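Local coordinates for protein adenosine kinase (Sinorhizobium meliloti, PDB 3UBO) that probably phosphorylates adenosine as a pfkB-family sugar and nucleoside kinase, and is captured with adenosine and ADP bound, at residues Gly61-Thr66 and Ala77-Lys82; Gly182-Met187 and Phe288-Gly293. All blocks are in the same frame, centred on the assembly; numbering follows the deposited sequence.

Contact 1 (Gly61-Thr66 and Ala77-Lys82). With ADN (adenosine), chain C.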
ATOM      1  N   GLY A  61       4.385 -11.964   4.157  1.00 53.93           N
ATOM      2  CA  GLY A  61       4.929 -13.144   4.792  1.00 52.86           C
ATOM      3  C   GLY A  61       3.755 -14.080   4.950  1.00 52.53           C
ATOM      4  O   GLY A  61       2.854 -13.749   5.717  1.00 49.27           O
ATOM      5  N   SER A  62       3.751 -15.198   4.211  1.00 50.77           N
ATOM      6  CA  SER A  62       2.670 -16.176   4.346  1.00 52.08           C
ATOM      7  C   SER A  62       2.107 -16.412   5.806  1.00 53.15           C
ATOM      8  O   SER A  62       0.966 -16.023   6.095  1.00 51.96           O
ATOM      9  CB  SER A  62       2.993 -17.447   3.610  1.00 51.37           C
ATOM     10  OG  SER A  62       1.989 -18.373   3.877  1.00 51.36           O
ATOM     11  N   ALA A  63       2.919 -16.940   6.728  1.00 50.26           N
ATOM     12  CA  ALA A  63       2.546 -17.028   8.118  1.00 50.69           C
ATOM     13  C   ALA A  63       2.181 -15.703   8.775  1.00 52.30           C
ATOM     14  O   ALA A  63       1.330 -15.654   9.657  1.00 55.58           O
ATOM     15  CB  ALA A  63       3.641 -17.686   8.930  1.00 54.14           C
ATOM     16  N   GLY A  64       2.793 -14.608   8.384  1.00 50.52           N
ATOM     17  CA  GLY A  64       2.507 -13.363   9.075  1.00 49.36           C
ATOM     18  C   GLY A  64       1.108 -12.883   8.756  1.00 54.24           C
ATOM     19  O   GLY A  64       0.505 -12.127   9.543  1.00 53.87           O
ATOM     20  N   ASN A  65       0.599 -13.331   7.594  1.00 53.25           N
ATOM     21  CA  ASN A  65      -0.667 -12.908   7.087  1.00 53.09           C
ATOM     22  C   ASN A  65      -1.712 -13.688   7.878  1.00 54.19           C
ATOM     23  O   ASN A  65      -2.691 -13.126   8.396  1.00 52.49           O
ATOM     24  CB  ASN A  65      -0.764 -13.199   5.568  1.00 53.71           C
ATOM     25  CG  ASN A  65       0.041 -12.213   4.697  1.00 52.34           C
ATOM     26  OD1 ASN A  65       0.364 -11.061   5.116  1.00 48.96           O
ATOM     27  ND2 ASN A  65       0.345 -12.666   3.462  1.00 49.09           N
ATOM     28  N   THR A  66      -1.469 -14.991   7.990  1.00 54.75           N
ATOM     29  CA  THR A  66      -2.395 -15.886   8.638  1.00 52.91           C
ATOM     30  C   THR A  66      -2.584 -15.397  10.087  1.00 53.05           C
ATOM     31  O   THR A  66      -3.646 -15.516  10.628  1.00 53.57           O
ATOM     32  CB  THR A  66      -1.871 -17.303   8.605  1.00 53.82           C
ATOM     33  OG1 THR A  66      -1.814 -17.799   7.251  1.00 53.65           O
ATOM     34  CG2 THR A  66      -2.748 -18.136   9.393  1.00 54.01           C
ATOM     35  N   ALA A  77      -3.568 -13.876  18.734  1.00 60.50           N
ATOM     36  CA  ALA A  77      -2.489 -14.400  17.891  1.00 59.08           C
ATOM     37  C   ALA A  77      -1.096 -13.823  18.259  1.00 53.64           C
ATOM     38  O   ALA A  77      -0.982 -12.756  18.871  1.00 49.66           O
ATOM     39  CB  ALA A  77      -2.832 -14.119  16.391  1.00 50.79           C
ATOM     40  N   ALA A  78      -0.064 -14.518  17.810  1.00 52.54           N
ATOM     41  CA  ALA A  78       1.328 -14.123  18.084  1.00 56.91           C
ATOM     42  C   ALA A  78       2.219 -14.635  16.959  1.00 57.94           C
ATOM     43  O   ALA A  78       1.882 -15.658  16.261  1.00 54.42           O
ATOM     44  CB  ALA A  78       1.827 -14.652  19.450  1.00 53.69           C
ATOM     45  N   TYR A  79       3.340 -13.924  16.769  1.00 53.87           N
ATOM     46  CA  TYR A  79       4.132 -14.150  15.552  1.00 54.55           C
ATOM     47  C   TYR A  79       5.601 -14.042  15.858  1.00 55.27           C
ATOM     48  O   TYR A  79       6.026 -13.200  16.672  1.00 54.88           O
ATOM     49  CB  TYR A  79       3.692 -13.223  14.334  1.00 53.86           C
ATOM     50  CG  TYR A  79       4.625 -13.344  13.090  1.00 53.85           C
ATOM     51  CD1 TYR A  79       4.534 -14.444  12.234  1.00 50.83           C
ATOM     52  CD2 TYR A  79       5.606 -12.373  12.812  1.00 51.65           C
ATOM     53  CE1 TYR A  79       5.345 -14.587  11.174  1.00 49.45           C
ATOM     54  CE2 TYR A  79       6.419 -12.498  11.711  1.00 50.64           C
ATOM     55  CZ  TYR A  79       6.284 -13.621  10.915  1.00 52.80           C
ATOM     56  OH  TYR A  79       7.117 -13.793   9.849  1.00 53.66           O
ATOM     57  N   PHE A  80       6.360 -14.937  15.242  1.00 54.25           N
ATOM     58  CA  PHE A  80       7.807 -14.837  15.331  1.00 57.71           C
ATOM     59  C   PHE A  80       8.344 -14.699  13.907  1.00 56.73           C
ATOM     60  O   PHE A  80       8.034 -15.582  13.049  1.00 56.24           O
ATOM     61  CB  PHE A  80       8.471 -16.114  15.922  1.00 57.87           C
ATOM     62  CG  PHE A  80       7.980 -16.536  17.293  1.00 59.49           C
ATOM     63  CD1 PHE A  80       7.438 -15.608  18.197  1.00 59.50           C
ATOM     64  CD2 PHE A  80       8.109 -17.894  17.695  1.00 59.06           C
ATOM     65  CE1 PHE A  80       7.071 -16.027  19.496  1.00 62.92           C
ATOM     66  CE2 PHE A  80       7.708 -18.322  18.945  1.00 58.90           C
ATOM     67  CZ  PHE A  80       7.220 -17.400  19.866  1.00 60.77           C
ATOM     68  N   GLY A  81       9.116 -13.649  13.643  1.00 55.43           N
ATOM     69  CA  GLY A  81       9.678 -13.427  12.324  1.00 51.76           C
ATOM     70  C   GLY A  81      11.058 -12.802  12.382  1.00 54.98           C
ATOM     71  O   GLY A  81      11.482 -12.308  13.427  1.00 54.33           O
ATOM     72  N   LYS A  82      11.760 -12.824  11.254  1.00 56.96           N
ATOM     73  CA  LYS A  82      13.101 -12.258  11.177  1.00 53.61           C
ATOM     74  C   LYS A  82      13.111 -10.969  10.362  1.00 53.94           C
ATOM     75  O   LYS A  82      12.815 -10.975   9.168  1.00 50.34           O
ATOM     76  CB  LYS A  82      14.076 -13.269  10.571  1.00 55.06           C
ATOM     77  CG  LYS A  82      15.289 -13.560  11.441  1.00 61.00           C
ATOM     78  CD  LYS A  82      15.497 -12.470  12.479  1.00 57.49           C
ATOM     79  CE  LYS A  82      15.845 -13.059  13.837  1.00 52.82           C
ATOM     80  NZ  LYS A  82      16.005 -12.003  14.875  1.00 57.60           N
TER
HETATM   81  O5' ADN C 353       0.905 -16.405  -0.189  1.00 62.56           O
HETATM   82  C5' ADN C 353       0.774 -14.967   0.120  1.00 59.20           C
HETATM   83  C4' ADN C 353       2.071 -14.316   0.713  1.00 57.27           C
HETATM   84  O4' ADN C 353       3.260 -15.064   0.438  1.00 60.11           O
HETATM   85  C3' ADN C 353       2.556 -12.782   0.551  1.00 55.91           C
HETATM   86  O3' ADN C 353       1.983 -11.681   1.214  1.00 58.64           O
HETATM   87  C2' ADN C 353       4.103 -12.895   0.766  1.00 56.50           C
HETATM   88  O2' ADN C 353       4.677 -11.980   1.724  1.00 55.59           O
HETATM   89  C1' ADN C 353       4.247 -14.332   1.074  1.00 59.74           C
HETATM   90  N9  ADN C 353       5.564 -14.863   0.607  1.00 61.81           N
HETATM   91  C8  ADN C 353       6.194 -14.849  -0.671  1.00 62.11           C
HETATM   92  N7  ADN C 353       7.387 -15.620  -0.626  1.00 59.29           N
HETATM   93  C5  ADN C 353       7.480 -16.117   0.687  1.00 62.73           C
HETATM   94  C6  ADN C 353       8.454 -16.922   1.339  1.00 61.53           C
HETATM   95  N6  ADN C 353       9.604 -17.436   0.645  1.00 60.93           N
HETATM   96  N1  ADN C 353       8.238 -17.253   2.726  1.00 61.70           N
HETATM   97  C2  ADN C 353       7.075 -16.775   3.414  1.00 60.08           C
HETATM   98  N3  ADN C 353       6.081 -15.972   2.803  1.00 58.33           N
HETATM   99  C4  ADN C 353       6.328 -15.647   1.448  1.00 60.90           C
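Gly64 meets Tyr79 with main chain alone: its CA lies over one face of the ring, 4.2 Å from the ring centroid and 28° off the normal, in a CH-pi contact. The nearest ring atom is CE1, 3.7 Å from Gly64 CA, and Ala63 adds its methyl, CB 4.2 Å from the same Tyr79 CE1. With CG anti to the backbone N (chi1 174°), Tyr79 reaches from strand 77-80 of the central parallel sheet to the first turn of helix 62-73. Beyond the ring, its hydroxyl makes a weak hydrogen bond to Gly12 O. On the side away from the strand, the helix start holds adenosine. Ser62 N donates to adenosine N3 (2.8 Å), Gly61 N at the N-cap position to O2', and the side-chain donor Asn65 ND2 to O3' (3.0 Å), while Ser62 OG turns to Asp280 OD1. Arg317 NE on Asn65 OD1 and Asp280 OD2 on Asn65 ND2 grip the amide further and fix which end meets the ribose. The buried helix start is thus two-sided: main-chain and amide N-H groups read the nucleoside, while Gly64 CA and the Ala63 methyl pack on the aromatic ring that ties the turn to the sheet.

Contact 2 (Gly182-Met187 and Phe288-Gly293)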
ATOM      1  N   GLY A 182       0.372 -29.666  25.677  1.00 61.58           N
ATOM      2  CA  GLY A 182      -0.998 -30.039  25.316  1.00 63.07           C
ATOM      3  C   GLY A 182      -1.649 -29.172  24.200  1.00 67.68           C
ATOM      4  O   GLY A 182      -2.873 -28.835  24.230  1.00 66.93           O
ATOM      5  N   ARG A 183      -0.802 -28.809  23.231  1.00 65.04           N
ATOM      6  CA  ARG A 183      -1.081 -27.876  22.185  1.00 61.36           C
ATOM      7  C   ARG A 183      -0.895 -28.652  20.895  1.00 64.36           C
ATOM      8  O   ARG A 183      -0.406 -29.777  20.878  1.00 64.63           O
ATOM      9  CB  ARG A 183      -0.060 -26.763  22.215  1.00 63.13           C
ATOM     10  CG  ARG A 183      -0.228 -25.719  23.288  1.00 63.46           C
ATOM     11  CD  ARG A 183      -1.395 -25.941  24.234  1.00 62.66           C
ATOM     12  NE  ARG A 183      -1.229 -25.027  25.372  1.00 63.91           N
ATOM     13  CZ  ARG A 183      -2.201 -24.555  26.159  1.00 64.07           C
ATOM     14  NH1 ARG A 183      -1.862 -23.728  27.153  1.00 59.76           N
ATOM     15  NH2 ARG A 183      -3.494 -24.877  25.941  1.00 60.98           N
ATOM     16  N   GLU A 184      -1.322 -28.026  19.803  1.00 67.80           N
ATOM     17  CA  GLU A 184      -1.310 -28.606  18.459  1.00 68.08           C
ATOM     18  C   GLU A 184      -0.415 -27.791  17.512  1.00 68.63           C
ATOM     19  O   GLU A 184      -0.276 -26.558  17.662  1.00 65.88           O
ATOM     20  CB  GLU A 184      -2.733 -28.673  17.886  1.00 65.16           C
ATOM     21  CG  GLU A 184      -3.417 -30.031  18.122  1.00 66.75           C
ATOM     22  CD  GLU A 184      -4.878 -29.995  17.814  1.00 66.99           C
ATOM     23  OE1 GLU A 184      -5.338 -30.856  17.025  1.00 67.30           O
ATOM     24  OE2 GLU A 184      -5.560 -29.083  18.341  1.00 66.74           O
ATOM     25  N   THR A 185       0.184 -28.483  16.544  1.00 67.79           N
ATOM     26  CA  THR A 185       1.094 -27.825  15.630  1.00 67.84           C
ATOM     27  C   THR A 185       0.545 -27.825  14.211  1.00 66.31           C
ATOM     28  O   THR A 185      -0.001 -28.832  13.744  1.00 66.25           O
ATOM     29  CB  THR A 185       2.518 -28.469  15.641  1.00 68.23           C
ATOM     30  OG1 THR A 185       2.486 -29.774  15.032  1.00 68.94           O
ATOM     31  CG2 THR A 185       3.074 -28.548  17.048  1.00 67.46           C
ATOM     32  N   ALA A 186       0.727 -26.719  13.505  1.00 62.25           N
ATOM     33  CA  ALA A 186       0.229 -26.733  12.151  1.00 66.17           C
ATOM     34  C   ALA A 186       1.201 -26.218  11.098  1.00 63.99           C
ATOM     35  O   ALA A 186       2.097 -25.428  11.404  1.00 60.07           O
ATOM     36  CB  ALA A 186      -1.130 -26.001  12.077  1.00 62.37           C
HETATM   37  N   MSE A 187       0.983 -26.653   9.855  1.00 64.00           N
HETATM   38  CA  MSE A 187       1.704 -26.060   8.735  1.00 66.10           C
HETATM   39  C   MSE A 187       0.966 -25.857   7.406  1.00 65.14           C
HETATM   40  O   MSE A 187       0.117 -26.640   7.030  1.00 66.76           O
HETATM   41  CB  MSE A 187       2.946 -26.873   8.435  1.00 67.10           C
HETATM   42  CG  MSE A 187       2.702 -27.968   7.379  1.00 69.85           C
HETATM   43 SE   MSE A 187       4.309 -29.152   7.229  1.00 96.70          SE
HETATM   44  CE  MSE A 187       5.676 -27.855   6.546  1.00 65.23           C
ATOM     45  N   PHE A 288      -9.320 -19.761  13.373  1.00 61.93           N
ATOM     46  CA  PHE A 288     -10.125 -18.937  14.254  1.00 65.56           C
ATOM     47  C   PHE A 288     -11.320 -19.770  14.656  1.00 66.79           C
ATOM     48  O   PHE A 288     -11.815 -19.663  15.773  1.00 68.27           O
ATOM     49  CB  PHE A 288     -10.707 -17.730  13.525  1.00 64.94           C
ATOM     50  CG  PHE A 288     -11.691 -16.965  14.349  1.00 63.51           C
ATOM     51  CD1 PHE A 288     -11.270 -16.245  15.460  1.00 61.05           C
ATOM     52  CD2 PHE A 288     -13.039 -16.960  14.012  1.00 64.78           C
ATOM     53  CE1 PHE A 288     -12.184 -15.529  16.224  1.00 61.21           C
ATOM     54  CE2 PHE A 288     -13.972 -16.227  14.770  1.00 64.90           C
ATOM     55  CZ  PHE A 288     -13.554 -15.532  15.885  1.00 62.62           C
ATOM     56  N   GLY A 289     -11.810 -20.553  13.709  1.00 64.51           N
ATOM     57  CA  GLY A 289     -12.907 -21.456  13.993  1.00 68.16           C
ATOM     58  C   GLY A 289     -12.438 -22.569  14.924  1.00 66.39           C
ATOM     59  O   GLY A 289     -12.895 -22.719  16.064  1.00 65.82           O
ATOM     60  N   TYR A 290     -11.497 -23.337  14.411  1.00 64.41           N
ATOM     61  CA  TYR A 290     -10.884 -24.439  15.130  1.00 65.38           C
ATOM     62  C   TYR A 290     -10.409 -24.220  16.608  1.00 64.05           C
ATOM     63  O   TYR A 290     -10.391 -25.158  17.398  1.00 63.02           O
ATOM     64  CB  TYR A 290      -9.739 -24.929  14.285  1.00 62.80           C
ATOM     65  CG  TYR A 290      -9.194 -26.221  14.747  1.00 64.90           C
ATOM     66  CD1 TYR A 290      -9.725 -27.427  14.263  1.00 64.35           C
ATOM     67  CD2 TYR A 290      -8.138 -26.260  15.686  1.00 63.06           C
ATOM     68  CE1 TYR A 290      -9.199 -28.660  14.680  1.00 67.17           C
ATOM     69  CE2 TYR A 290      -7.620 -27.466  16.123  1.00 62.66           C
ATOM     70  CZ  TYR A 290      -8.144 -28.670  15.628  1.00 66.68           C
ATOM     71  OH  TYR A 290      -7.630 -29.873  16.065  1.00 67.03           O
ATOM     72  N   THR A 291     -10.017 -23.004  16.966  1.00 65.16           N
ATOM     73  CA  THR A 291      -9.546 -22.738  18.333  1.00 65.55           C
ATOM     74  C   THR A 291     -10.616 -22.046  19.185  1.00 65.54           C
ATOM     75  O   THR A 291     -10.361 -21.638  20.334  1.00 63.90           O
ATOM     76  CB  THR A 291      -8.161 -21.975  18.415  1.00 63.69           C
ATOM     77  OG1 THR A 291      -8.309 -20.577  18.094  1.00 61.48           O
ATOM     78  CG2 THR A 291      -7.091 -22.661  17.545  1.00 61.62           C
ATOM     79  N   SER A 292     -11.815 -21.930  18.637  1.00 62.85           N
ATOM     80  CA  SER A 292     -12.935 -21.666  19.509  1.00 65.85           C
ATOM     81  C   SER A 292     -13.970 -22.798  19.342  1.00 67.72           C
ATOM     82  O   SER A 292     -15.165 -22.561  19.259  1.00 65.46           O
ATOM     83  CB  SER A 292     -13.494 -20.270  19.270  1.00 66.52           C
ATOM     84  OG  SER A 292     -13.687 -20.073  17.891  1.00 69.04           O
ATOM     85  N   GLY A 293     -13.454 -24.031  19.285  1.00 67.21           N
ATOM     86  CA  GLY A 293     -14.209 -25.230  18.975  1.00 65.10           C
ATOM     87  C   GLY A 293     -15.402 -25.033  18.057  1.00 71.02           C
ATOM     88  O   GLY A 293     -16.449 -24.504  18.474  1.00 72.35           O
TER
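Tyr290 and Glu184 reach for each other across the gap between helix 278-290 and strand 184-188, their side chains crossing at about a right angle. The phenol hydroxyl donates to the carboxylate, Tyr290 OH to Glu184 OE1 at 2.7 Å, approaching on the syn side and 19° out of the carboxylate plane. The second oxygen sits at the edge of the ring and in its plane, with Glu184 OE2 3.4 Å from Tyr290 CE2. Carboxylate and ring are turned 44° against each other, so the two groups neither lie flat together nor stand square. On the helix side, the first torsion of Tyr290 (chi1 -168°) sets CG opposite the backbone N and carries the ring from the last helical residue to the strand; on the strand side, Glu184 runs extended beyond CG. The backbones stay well apart, the nearest CA atoms, of Glu184 and Thr291, being 10.1 Å from each other. Behind the tyrosine the chain turns off the helix, held by Ser292 N on Gly289 O (2.9 Å) and by Ser292 OG on Phe288 O (2.9 Å), the latter in the carbonyl plane. Thr291 O accepts from Lys153 NZ, a second link from this helix end to the central sheet. Were Glu184 replaced by alanine, the tyrosine hydroxyl would probably lose its acceptor, and the ring, without that tether, would be freer to turn at the partly exposed surface. Asp212 also touches Glu184, and a second acid so near may raise the affinity of the carboxylate for a proton, which the phenol's hydrogen bond would partly offset. The contact therefore joins helix and sheet by one directed polar bond between neutral hydroxyl and carboxylate, with ring C-H at its flank, rather than by packing of apolar surfaces.

How the contacts relate
Contacts 1 and 2 each join a helix to the same central parallel sheet, through strand 77-80 and strand 184-188 respectively, yet share no element otherwise. Their centres are 16 Å apart, their nearest atoms about 8 Å, and they do not touch. Contact 1 is buried beside the adenosine pocket and engages the beginning of its helix; contact 2 lies at the surface and engages the end of helix 278-290. In both a tyrosine bridges the gap, from the strand in the first and from the helix in the second. The chemistry follows the setting: ring face on carbon in the interior, phenol on carboxylate at the periphery.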